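Local coordinates for chicken beta-microseminoprotein-like 3 (Gallus gallus, PDB 6RWC) that is an egg-specific avian member of the beta-microseminoprotein family whose function is not known, at residues A23-K26 and Q32-C35; E28-C33 and K64-R69; I68-K73 and I78-Y83. All coordinates share one frame; numbering follows the deposited sequence.

Contact 1. Residues A23-K26 and Q32-C35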
ATOM      1  N   ALA A  23      13.868   1.660 -10.776  1.00 40.35           N
ATOM      2  CA  ALA A  23      13.840   1.049  -9.455  1.00 34.27           C
ATOM      3  C   ALA A  23      12.414   0.994  -8.920  1.00 36.00           C
ATOM      4  O   ALA A  23      11.626   1.927  -9.099  1.00 37.43           O
ATOM      5  CB  ALA A  23      14.739   1.825  -8.491  1.00 30.99           C
ATOM      6  N   VAL A  24      12.084  -0.121  -8.269  1.00 34.22           N
ATOM      7  CA  VAL A  24      10.788  -0.329  -7.633  1.00 32.14           C
ATOM      8  C   VAL A  24      11.040  -0.795  -6.206  1.00 33.35           C
ATOM      9  O   VAL A  24      11.869  -1.683  -5.979  1.00 32.54           O
ATOM     10  CB  VAL A  24       9.932  -1.359  -8.397  1.00 35.16           C
ATOM     11  CG1 VAL A  24       8.598  -1.565  -7.699  1.00 27.55           C
ATOM     12  CG2 VAL A  24       9.725  -0.917  -9.840  1.00 39.45           C
ATOM     13  N   TRP A  25      10.337  -0.197  -5.247  1.00 31.70           N
ATOM     14  CA  TRP A  25      10.550  -0.550  -3.850  1.00 32.96           C
ATOM     15  C   TRP A  25       9.296  -0.250  -3.048  1.00 35.87           C
ATOM     16  O   TRP A  25       8.472   0.584  -3.433  1.00 30.30           O
ATOM     17  CB  TRP A  25      11.755   0.190  -3.260  1.00 35.72           C
ATOM     18  CG  TRP A  25      11.542   1.661  -3.045  1.00 33.28           C
ATOM     19  CD1 TRP A  25      11.220   2.278  -1.871  1.00 33.30           C
ATOM     20  CD2 TRP A  25      11.657   2.700  -4.027  1.00 31.25           C
ATOM     21  NE1 TRP A  25      11.122   3.635  -2.062  1.00 30.96           N
ATOM     22  CE2 TRP A  25      11.385   3.921  -3.376  1.00 30.93           C
ATOM     23  CE3 TRP A  25      11.959   2.716  -5.392  1.00 33.05           C
ATOM     24  CZ2 TRP A  25      11.409   5.146  -4.044  1.00 36.69           C
ATOM     25  CZ3 TRP A  25      11.981   3.933  -6.054  1.00 39.28           C
ATOM     26  CH2 TRP A  25      11.706   5.131  -5.380  1.00 39.24           C
ATOM     27  N   LYS A  26       9.168  -0.946  -1.920  1.00 36.12           N
ATOM     28  CA  LYS A  26       8.070  -0.755  -0.984  1.00 34.52           C
ATOM     29  C   LYS A  26       8.552   0.068   0.203  1.00 40.27           C
ATOM     30  O   LYS A  26       9.669  -0.125   0.692  1.00 36.63           O
ATOM     31  CB  LYS A  26       7.520  -2.100  -0.506  1.00 36.16           C
ATOM     32  CG  LYS A  26       6.259  -2.006   0.341  1.00 38.83           C
ATOM     33  CD  LYS A  26       5.736  -3.389   0.697  1.00 38.62           C
ATOM     34  CE  LYS A  26       6.734  -4.151   1.557  1.00 40.91           C
ATOM     35  NZ  LYS A  26       6.295  -5.552   1.818  1.00 42.47           N
ATOM     36  N   GLN A  32       4.078   1.405  -2.675  1.00 27.46           N
ATOM     37  CA  GLN A  32       5.039   0.934  -3.662  1.00 24.72           C
ATOM     38  C   GLN A  32       5.413   2.098  -4.564  1.00 27.31           C
ATOM     39  O   GLN A  32       4.538   2.716  -5.178  1.00 26.15           O
ATOM     40  CB  GLN A  32       4.499  -0.221  -4.506  1.00 25.33           C
ATOM     41  CG  GLN A  32       5.441  -0.579  -5.658  1.00 27.42           C
ATOM     42  CD  GLN A  32       5.103  -1.896  -6.325  1.00 36.86           C
ATOM     43  OE1 GLN A  32       4.883  -1.956  -7.536  1.00 42.55           O
ATOM     44  NE2 GLN A  32       5.080  -2.965  -5.542  1.00 38.86           N
ATOM     45  N   CYS A  33       6.704   2.391  -4.635  1.00 30.02           N
ATOM     46  CA  CYS A  33       7.223   3.477  -5.449  1.00 29.49           C
ATOM     47  C   CYS A  33       7.981   2.925  -6.649  1.00 27.91           C
ATOM     48  O   CYS A  33       8.592   1.854  -6.583  1.00 29.08           O
ATOM     49  CB  CYS A  33       8.152   4.377  -4.632  1.00 25.22           C
ATOM     50  SG  CYS A  33       7.415   5.161  -3.183  1.00 29.76           S
ATOM     51  N   LYS A  34       7.941   3.674  -7.747  1.00 27.69           N
ATOM     52  CA  LYS A  34       8.756   3.392  -8.918  1.00 28.99           C
ATOM     53  C   LYS A  34       9.359   4.691  -9.425  1.00 31.02           C
ATOM     54  O   LYS A  34       8.667   5.709  -9.531  1.00 30.22           O
ATOM     55  CB  LYS A  34       7.950   2.720 -10.034  1.00 30.00           C
ATOM     56  CG  LYS A  34       8.798   2.339 -11.235  1.00 38.77           C
ATOM     57  CD  LYS A  34       8.066   1.390 -12.165  1.00 43.96           C
ATOM     58  CE  LYS A  34       8.993   0.880 -13.259  1.00 48.43           C
ATOM     59  NZ  LYS A  34       8.320  -0.103 -14.153  1.00 55.25           N
ATOM     60  N   CYS A  35      10.654   4.652  -9.729  1.00 27.97           N
ATOM     61  CA  CYS A  35      11.361   5.808 -10.264  1.00 32.46           C
ATOM     62  C   CYS A  35      11.277   5.770 -11.786  1.00 36.91           C
ATOM     63  O   CYS A  35      11.959   4.970 -12.433  1.00 37.00           O
ATOM     64  CB  CYS A  35      12.812   5.820  -9.792  1.00 31.85           C
ATOM     65  SG  CYS A  35      13.721   7.261 -10.353  1.00 40.45           S
TER
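The indole of Trp25 lies flat over the side chain of Cys33, whose CB sits 3.6 Å from the centroid of the six-membered ring and 19° off its normal, a CH-pi contact. The methylene is displaced toward the rim and comes closest at CZ2. Beyond it, Cys33 SG approaches the five-membered ring obliquely, 4.6 Å from that centroid, as a sulfur-aromatic contact. The indole reaches across the neighbouring strand because CG stands between the backbone N and the carbonyl carbon (chi1 71°). A broad, flat residue suits this place: it shields one half of the Cys33-Cys42 disulfide, while Tyr19 stacks on the indole. The two strands, 24-26 and 31-35, form an antiparallel beta hairpin at one side of a four-stranded sheet, with 24-26 outermost. Trp25 and Cys33 are its hydrogen-bonded pair: Cys33 N gives a nearly straight bond to Trp25 O at 2.8 Å, and Trp25 N answers to Cys33 O at 3.0 Å. Further along, Cys35 N reaches Ala23 O at 3.0 Å. The other face carries the non-hydrogen-bonded pairs Val24-Lys34 and Lys26-Gln32. There the beta-branched Val24 suits its place by offering a methyl to each of two long neighbours: CG1 lies beside the Gln32 amide, 3.7 Å from Gln32 OE1 and close to CG and CD as well, and CG2 lies against the Lys34 methylenes, 3.7 Å from Lys34 CG.

Contact 2. Residues E28-C33 and K64-R69; sequences EDCYQC and KSCSIR. With SO4 (sulfate ion), chain C.
Cys30 and Cys66 are joined covalently, SG to SG at 2.0 Å, and this disulfide is the one direct link between 28-33 and 64-69. Its central torsion, chi3 -85°, is close to the relaxed right angle of a disulfide, and Cys30 CB lies 3.7 Å from Cys66 CB. Each sulfur stands anti to its own carbonyl carbon and beside the backbone N (chi1 -83° at Cys30, -74° at Cys66), which turns both toward the gap between the turns. Cysteine suits these buried positions because a single bond holds together two segments that otherwise share little surface. Lys26 and Phe61 lie beside the bridge, touching Cys66 and Cys30 respectively. The turns on which the cysteines sit have bonds of their own. Thr27 OG1 bonds to both Asp29 OD1 and Tyr31 N at the start of strand 31-35, and Cys30 also pairs through its backbone with Leu45. In the other turn, Ser65 OG and Ser67 OG are 2.6 Å apart, a short hydrogen bond that spans Cys66, for which small hydroxyl residues are well fitted. Farther out, Lys64 N donates to sulfate O1 at 3.3 Å; the ion, probably from the crystallisation liquor, also takes a bond from Lys63 N. Cys66 and Ser67 both face His62, so the bridge meets the 57-62/67-72 hairpin at a G1 beta bulge, in the disulfide-linked, all-beta architecture of the beta-microseminoproteins.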
ATOM      1  N   GLU A  28       8.047   2.043   4.153  1.00 35.73           N
ATOM      2  CA  GLU A  28       7.705   1.616   5.505  1.00 45.67           C
ATOM      3  C   GLU A  28       6.228   1.811   5.818  1.00 37.00           C
ATOM      4  O   GLU A  28       5.729   1.221   6.782  1.00 38.60           O
ATOM      5  CB  GLU A  28       8.548   2.378   6.531  1.00 47.54           C
ATOM      6  CG  GLU A  28      10.037   2.086   6.460  1.00 53.49           C
ATOM      7  CD  GLU A  28      10.839   2.914   7.446  1.00 67.08           C
ATOM      8  OE1 GLU A  28      10.244   3.785   8.115  1.00 70.88           O
ATOM      9  OE2 GLU A  28      12.064   2.694   7.553  1.00 70.74           O
ATOM     10  N   ASP A  29       5.523   2.632   5.040  1.00 35.41           N
ATOM     11  CA  ASP A  29       4.106   2.891   5.256  1.00 39.10           C
ATOM     12  C   ASP A  29       3.242   2.292   4.150  1.00 38.85           C
ATOM     13  O   ASP A  29       2.190   2.840   3.811  1.00 30.82           O
ATOM     14  CB  ASP A  29       3.845   4.391   5.386  1.00 40.45           C
ATOM     15  CG  ASP A  29       4.305   5.171   4.174  1.00 44.00           C
ATOM     16  OD1 ASP A  29       5.242   4.708   3.492  1.00 42.47           O
ATOM     17  OD2 ASP A  29       3.734   6.248   3.908  1.00 51.98           O
ATOM     18  N   CYS A  30       3.690   1.175   3.571  1.00 34.99           N
ATOM     19  CA  CYS A  30       2.880   0.364   2.658  1.00 29.82           C
ATOM     20  C   CYS A  30       2.512   1.121   1.383  1.00 33.10           C
ATOM     21  O   CYS A  30       1.370   1.083   0.919  1.00 26.61           O
ATOM     22  CB  CYS A  30       1.631  -0.169   3.360  1.00 31.97           C
ATOM     23  SG  CYS A  30       1.926  -1.668   4.322  1.00 35.86           S
ATOM     24  N   TYR A  31       3.490   1.816   0.814  1.00 27.92           N
ATOM     25  CA  TYR A  31       3.414   2.340  -0.540  1.00 28.16           C
ATOM     26  C   TYR A  31       4.420   1.596  -1.406  1.00 30.68           C
ATOM     27  O   TYR A  31       5.483   1.188  -0.930  1.00 34.55           O
ATOM     28  CB  TYR A  31       3.717   3.844  -0.587  1.00 24.95           C
ATOM     29  CG  TYR A  31       2.592   4.752  -0.134  1.00 30.66           C
ATOM     30  CD1 TYR A  31       2.258   4.865   1.211  1.00 36.53           C
ATOM     31  CD2 TYR A  31       1.887   5.525  -1.048  1.00 30.74           C
ATOM     32  CE1 TYR A  31       1.238   5.703   1.629  1.00 37.59           C
ATOM     33  CE2 TYR A  31       0.862   6.367  -0.638  1.00 33.75           C
ATOM     34  CZ  TYR A  31       0.543   6.452   0.702  1.00 34.70           C
ATOM     35  OH  TYR A  31      -0.473   7.288   1.117  1.00 38.06           O
ATOM     36  N   GLN A  32       4.078   1.405  -2.675  1.00 27.46           N
ATOM     37  CA  GLN A  32       5.039   0.934  -3.662  1.00 24.72           C
ATOM     38  C   GLN A  32       5.413   2.098  -4.564  1.00 27.31           C
ATOM     39  O   GLN A  32       4.538   2.716  -5.178  1.00 26.15           O
ATOM     40  CB  GLN A  32       4.499  -0.221  -4.506  1.00 25.33           C
ATOM     41  CG  GLN A  32       5.441  -0.579  -5.658  1.00 27.42           C
ATOM     42  CD  GLN A  32       5.103  -1.896  -6.325  1.00 36.86           C
ATOM     43  OE1 GLN A  32       4.883  -1.956  -7.536  1.00 42.55           O
ATOM     44  NE2 GLN A  32       5.080  -2.965  -5.542  1.00 38.86           N
ATOM     45  N   CYS A  33       6.704   2.391  -4.635  1.00 30.02           N
ATOM     46  CA  CYS A  33       7.223   3.477  -5.449  1.00 29.49           C
ATOM     47  C   CYS A  33       7.981   2.925  -6.649  1.00 27.91           C
ATOM     48  O   CYS A  33       8.592   1.854  -6.583  1.00 29.08           O
ATOM     49  CB  CYS A  33       8.152   4.377  -4.632  1.00 25.22           C
ATOM     50  SG  CYS A  33       7.415   5.161  -3.183  1.00 29.76           S
ATOM     51  N   LYS A  64       3.293  -7.093   6.543  1.00 37.80           N
ATOM     52  CA  LYS A  64       4.105  -7.644   5.460  1.00 41.46           C
ATOM     53  C   LYS A  64       3.340  -7.667   4.142  1.00 40.81           C
ATOM     54  O   LYS A  64       3.899  -7.339   3.089  1.00 37.85           O
ATOM     55  CB  LYS A  64       4.586  -9.049   5.828  1.00 48.32           C
ATOM     56  CG  LYS A  64       5.589  -9.641   4.851  1.00 57.02           C
ATOM     57  N   SER A  65       2.065  -8.050   4.177  1.00 35.58           N
ATOM     58  CA  SER A  65       1.245  -8.081   2.974  1.00 32.13           C
ATOM     59  C   SER A  65       0.598  -6.740   2.657  1.00 29.73           C
ATOM     60  O   SER A  65       0.020  -6.596   1.573  1.00 26.74           O
ATOM     61  CB  SER A  65       0.158  -9.151   3.100  1.00 34.87           C
ATOM     62  OG  SER A  65      -0.641  -8.935   4.250  1.00 33.32           O
ATOM     63  N   CYS A  66       0.680  -5.770   3.568  1.00 25.24           N
ATOM     64  CA  CYS A  66       0.079  -4.448   3.387  1.00 25.37           C
ATOM     65  C   CYS A  66      -1.404  -4.562   3.038  1.00 25.10           C
ATOM     66  O   CYS A  66      -1.902  -3.947   2.092  1.00 25.70           O
ATOM     67  CB  CYS A  66       0.841  -3.645   2.330  1.00 27.46           C
ATOM     68  SG  CYS A  66       2.441  -3.025   2.904  1.00 32.02           S
ATOM     69  N   SER A  67      -2.118  -5.360   3.827  1.00 26.33           N
ATOM     70  CA  SER A  67      -3.495  -5.712   3.519  1.00 27.36           C
ATOM     71  C   SER A  67      -4.329  -5.676   4.787  1.00 27.96           C
ATOM     72  O   SER A  67      -3.813  -5.784   5.902  1.00 25.01           O
ATOM     73  CB  SER A  67      -3.586  -7.103   2.878  1.00 24.32           C
ATOM     74  OG  SER A  67      -3.106  -8.098   3.766  1.00 26.07           O
ATOM     75  N   ILE A  68      -5.636  -5.522   4.600  1.00 29.44           N
ATOM     76  CA  ILE A  68      -6.616  -5.583   5.677  1.00 27.53           C
ATOM     77  C   ILE A  68      -7.535  -6.753   5.370  1.00 27.86           C
ATOM     78  O   ILE A  68      -8.287  -6.720   4.388  1.00 29.49           O
ATOM     79  CB  ILE A  68      -7.412  -4.279   5.814  1.00 25.56           C
ATOM     80  CG1 ILE A  68      -6.494  -3.142   6.259  1.00 26.01           C
ATOM     81  CG2 ILE A  68      -8.552  -4.458   6.803  1.00 23.58           C
ATOM     82  CD1 ILE A  68      -7.174  -1.796   6.293  1.00 30.31           C
ATOM     83  N   ARG A  69      -7.473  -7.788   6.198  1.00 22.49           N
ATOM     84  CA  ARG A  69      -8.307  -8.969   6.035  1.00 27.73           C
ATOM     85  C   ARG A  69      -9.449  -8.916   7.042  1.00 28.61           C
ATOM     86  O   ARG A  69      -9.211  -8.820   8.250  1.00 22.81           O
ATOM     87  CB  ARG A  69      -7.482 -10.245   6.215  1.00 25.71           C
ATOM     88  CG  ARG A  69      -8.286 -11.535   6.122  1.00 41.15           C
ATOM     89  CD  ARG A  69      -7.370 -12.738   5.917  1.00 57.76           C
ATOM     90  NE  ARG A  69      -7.924 -13.959   6.495  1.00 65.29           N
ATOM     91  CZ  ARG A  69      -7.606 -14.421   7.701  1.00 69.69           C
ATOM     92  NH1 ARG A  69      -6.736 -13.764   8.453  1.00 73.47           N
ATOM     93  NH2 ARG A  69      -8.156 -15.541   8.152  1.00 70.90           N
TER
HETATM   94  S   SO4 C 101       2.588  -9.518   9.690  1.00 60.42           S
HETATM   95  O1  SO4 C 101       2.133  -9.583   8.305  1.00 60.67           O
HETATM   96  O2  SO4 C 101       2.303 -10.786  10.356  1.00 67.72           O
HETATM   97  O3  SO4 C 101       1.892  -8.437  10.382  1.00 53.70           O
HETATM   98  O4  SO4 C 101       4.026  -9.269   9.717  1.00 62.47           O

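Contact 3. Residues I68-K73 and I78-Y83; sequences IRVVKK and ISCKVY
Arg69 reaches from strand 67-72 to Ser79 in the segment that follows the strand, where a single beta bridge, Val71 with Ser79, joins this loop segment to the two-stranded hairpin 57-62/67-72 as it crosses strand 67-72. From CB the arginine runs extended through CG and CD, with CG anti to the backbone N (chi1 177°); these two methylenes pass Ser79 OG at 4.2 and 4.0 Å. NE then donates to that oxygen at 3.1 Å, a bent bond with 141° at the hydrogen and the oxygen tilted from the guanidinium plane. At the tip, Val71 CG1 lies over the centre of one guanidinium face, 3.6 Å above it. An alanine here would remove both the NE donor and the flat group, and is likely to leave Ser79 OG without this partner and Val71 CG1 without its cover. The backbone supplies two more bonds, Cys80 N to Val70 O and Lys72 N to Ile78 O. Val70 packs against Val82 and Cys80, where a compact branched residue fits: its CB meets Val82 CG2 at 3.6 Å while CG1 rests on Cys80 CB. Cys80 is in turn tied to strand 57-62 by its disulfide with Cys57, so the segment is bonded to both strands of the hairpin. Lys72 bends at chi2 (-84°), which brings its CG, CD and CE against Cys80 SG, with CD closest at 3.5 Å.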
ATOM      1  N   ILE A  68      -5.636  -5.522   4.600  1.00 29.44           N
ATOM      2  CA  ILE A  68      -6.616  -5.583   5.677  1.00 27.53           C
ATOM      3  C   ILE A  68      -7.535  -6.753   5.370  1.00 27.86           C
ATOM      4  O   ILE A  68      -8.287  -6.720   4.388  1.00 29.49           O
ATOM      5  CB  ILE A  68      -7.412  -4.279   5.814  1.00 25.56           C
ATOM      6  CG1 ILE A  68      -6.494  -3.142   6.259  1.00 26.01           C
ATOM      7  CG2 ILE A  68      -8.552  -4.458   6.803  1.00 23.58           C
ATOM      8  CD1 ILE A  68      -7.174  -1.796   6.293  1.00 30.31           C
ATOM      9  N   ARG A  69      -7.473  -7.788   6.198  1.00 22.49           N
ATOM     10  CA  ARG A  69      -8.307  -8.969   6.035  1.00 27.73           C
ATOM     11  C   ARG A  69      -9.449  -8.916   7.042  1.00 28.61           C
ATOM     12  O   ARG A  69      -9.211  -8.820   8.250  1.00 22.81           O
ATOM     13  CB  ARG A  69      -7.482 -10.245   6.215  1.00 25.71           C
ATOM     14  CG  ARG A  69      -8.286 -11.535   6.122  1.00 41.15           C
ATOM     15  CD  ARG A  69      -7.370 -12.738   5.917  1.00 57.76           C
ATOM     16  NE  ARG A  69      -7.924 -13.959   6.495  1.00 65.29           N
ATOM     17  CZ  ARG A  69      -7.606 -14.421   7.701  1.00 69.69           C
ATOM     18  NH1 ARG A  69      -6.736 -13.764   8.453  1.00 73.47           N
ATOM     19  NH2 ARG A  69      -8.156 -15.541   8.152  1.00 70.90           N
ATOM     20  N   VAL A  70     -10.677  -8.980   6.541  1.00 30.87           N
ATOM     21  CA  VAL A  70     -11.872  -8.883   7.370  1.00 28.30           C
ATOM     22  C   VAL A  70     -12.237 -10.273   7.884  1.00 24.12           C
ATOM     23  O   VAL A  70     -12.499 -11.189   7.097  1.00 25.53           O
ATOM     24  CB  VAL A  70     -13.035  -8.257   6.586  1.00 28.71           C
ATOM     25  CG1 VAL A  70     -14.294  -8.246   7.424  1.00 23.47           C
ATOM     26  CG2 VAL A  70     -12.671  -6.844   6.142  1.00 27.87           C
ATOM     27  N   VAL A  71     -12.259 -10.428   9.208  1.00 26.31           N
ATOM     28  CA  VAL A  71     -12.478 -11.717   9.849  1.00 25.44           C
ATOM     29  C   VAL A  71     -13.567 -11.566  10.903  1.00 27.45           C
ATOM     30  O   VAL A  71     -13.938 -10.461  11.295  1.00 26.16           O
ATOM     31  CB  VAL A  71     -11.190 -12.273  10.486  1.00 32.90           C
ATOM     32  CG1 VAL A  71     -10.103 -12.438   9.429  1.00 26.78           C
ATOM     33  CG2 VAL A  71     -10.728 -11.359  11.615  1.00 25.73           C
ATOM     34  N   LYS A  72     -14.072 -12.709  11.363  1.00 26.96           N
ATOM     35  CA  LYS A  72     -15.093 -12.721  12.403  1.00 32.98           C
ATOM     36  C   LYS A  72     -14.498 -12.328  13.750  1.00 34.49           C
ATOM     37  O   LYS A  72     -13.387 -12.736  14.100  1.00 33.82           O
ATOM     38  CB  LYS A  72     -15.728 -14.109  12.502  1.00 29.46           C
ATOM     39  CG  LYS A  72     -16.507 -14.537  11.267  1.00 31.70           C
ATOM     40  CD  LYS A  72     -17.925 -13.984  11.279  1.00 29.10           C
ATOM     41  CE  LYS A  72     -18.714 -14.466  10.070  1.00 35.53           C
ATOM     42  NZ  LYS A  72     -20.115 -13.962  10.076  1.00 31.98           N
ATOM     43  N   LYS A  73     -15.250 -11.532  14.515  1.00 30.39           N
ATOM     44  CA  LYS A  73     -14.782 -11.133  15.840  1.00 34.92           C
ATOM     45  C   LYS A  73     -14.691 -12.331  16.777  1.00 36.73           C
ATOM     46  O   LYS A  73     -13.789 -12.401  17.621  1.00 44.65           O
ATOM     47  CB  LYS A  73     -15.702 -10.063  16.429  1.00 37.03           C
ATOM     48  CG  LYS A  73     -15.685  -8.730  15.695  1.00 32.58           C
ATOM     49  CD  LYS A  73     -16.606  -7.724  16.380  1.00 35.98           C
ATOM     50  CE  LYS A  73     -16.474  -6.337  15.767  1.00 35.44           C
ATOM     51  NZ  LYS A  73     -17.368  -5.343  16.426  1.00 40.69           N
ATOM     52  N   ILE A  78     -11.758 -17.203  10.619  1.00 32.11           N
ATOM     53  CA  ILE A  78     -12.807 -17.245   9.607  1.00 32.04           C
ATOM     54  C   ILE A  78     -12.915 -15.866   8.970  1.00 34.39           C
ATOM     55  O   ILE A  78     -13.148 -14.871   9.666  1.00 32.95           O
ATOM     56  CB  ILE A  78     -14.151 -17.681  10.208  1.00 31.36           C
ATOM     57  CG1 ILE A  78     -14.025 -19.059  10.861  1.00 35.07           C
ATOM     58  CG2 ILE A  78     -15.234 -17.689   9.141  1.00 31.18           C
ATOM     59  CD1 ILE A  78     -15.308 -19.562  11.485  1.00 35.83           C
ATOM     60  N   SER A  79     -12.749 -15.803   7.653  1.00 32.77           N
ATOM     61  CA  SER A  79     -12.881 -14.542   6.939  1.00 32.54           C
ATOM     62  C   SER A  79     -14.350 -14.221   6.697  1.00 33.03           C
ATOM     63  O   SER A  79     -15.182 -15.115   6.518  1.00 36.59           O
ATOM     64  CB  SER A  79     -12.135 -14.593   5.604  1.00 36.39           C
ATOM     65  OG  SER A  79     -10.760 -14.874   5.794  1.00 44.58           O
ATOM     66  N   CYS A  80     -14.666 -12.931   6.699  1.00 30.77           N
ATOM     67  CA  CYS A  80     -16.018 -12.481   6.408  1.00 35.65           C
ATOM     68  C   CYS A  80     -16.153 -12.131   4.932  1.00 32.34           C
ATOM     69  O   CYS A  80     -15.177 -11.778   4.263  1.00 31.35           O
ATOM     70  CB  CYS A  80     -16.397 -11.269   7.261  1.00 40.61           C
ATOM     71  SG  CYS A  80     -16.652 -11.611   9.018  1.00 33.42           S
ATOM     72  N   LYS A  81     -17.378 -12.239   4.428  1.00 34.24           N
ATOM     73  CA  LYS A  81     -17.660 -11.816   3.065  1.00 36.00           C
ATOM     74  C   LYS A  81     -17.546 -10.302   2.961  1.00 38.41           C
ATOM     75  O   LYS A  81     -18.141  -9.567   3.756  1.00 36.97           O
ATOM     76  CB  LYS A  81     -19.053 -12.275   2.643  1.00 40.58           C
ATOM     77  CG  LYS A  81     -19.480 -11.800   1.261  1.00 50.57           C
ATOM     78  CD  LYS A  81     -18.587 -12.369   0.167  1.00 50.66           C
ATOM     79  CE  LYS A  81     -19.056 -11.933  -1.216  1.00 53.66           C
ATOM     80  NZ  LYS A  81     -18.210 -12.517  -2.295  1.00 58.41           N
ATOM     81  N   VAL A  82     -16.767  -9.834   1.991  1.00 32.75           N
ATOM     82  CA  VAL A  82     -16.601  -8.410   1.726  1.00 35.07           C
ATOM     83  C   VAL A  82     -17.049  -8.139   0.299  1.00 44.89           C
ATOM     84  O   VAL A  82     -16.643  -8.847  -0.631  1.00 48.45           O
ATOM     85  CB  VAL A  82     -15.146  -7.954   1.942  1.00 39.63           C
ATOM     86  CG1 VAL A  82     -15.015  -6.462   1.686  1.00 39.73           C
ATOM     87  CG2 VAL A  82     -14.687  -8.298   3.351  1.00 41.02           C
ATOM     88  N   TYR A  83     -17.888  -7.126   0.129  1.00 47.85           N
ATOM     89  CA  TYR A  83     -18.384  -6.737  -1.179  1.00 54.62           C
ATOM     90  C   TYR A  83     -17.566  -5.575  -1.730  1.00 62.90           C
ATOM     91  O   TYR A  83     -17.131  -4.690  -0.989  1.00 64.20           O
ATOM     92  CB  TYR A  83     -19.863  -6.360  -1.104  1.00 56.48           C
ATOM     93  CG  TYR A  83     -20.735  -7.461  -0.543  1.00 55.08           C
ATOM     94  CD1 TYR A  83     -21.203  -8.488  -1.356  1.00 58.87           C
ATOM     95  CD2 TYR A  83     -21.088  -7.478   0.800  1.00 45.11           C
ATOM     96  CE1 TYR A  83     -22.004  -9.495  -0.848  1.00 55.02           C
ATOM     97  CE2 TYR A  83     -21.886  -8.481   1.317  1.00 43.95           C
ATOM     98  CZ  TYR A  83     -22.340  -9.486   0.490  1.00 48.10           C
ATOM     99  OH  TYR A  83     -23.135 -10.486   1.004  1.00 45.66           O
TER

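The three contacts follow the long axis of an elongated, helix-free chain. Contact 1 sits in the four-stranded sheet and contact 3 at the far end of the two-stranded one, their centres 29 Å apart and on opposite sides of the chain's centre. Contact 2 lies between them, its centre 13 Å from that of contact 1 and 18 Å from that of contact 3. It shares Gln32 and Cys33 with contact 1, and Ile68 and Arg69 with contact 3, so strands 31-35 and 67-72 lead from its disulfide into the four-stranded and the two-stranded sheet respectively. Lys26 also touches contact 2: its CD lies 4.0 Å from Cys66 SG, and its NZ makes a weak hydrogen bond to Lys64 O.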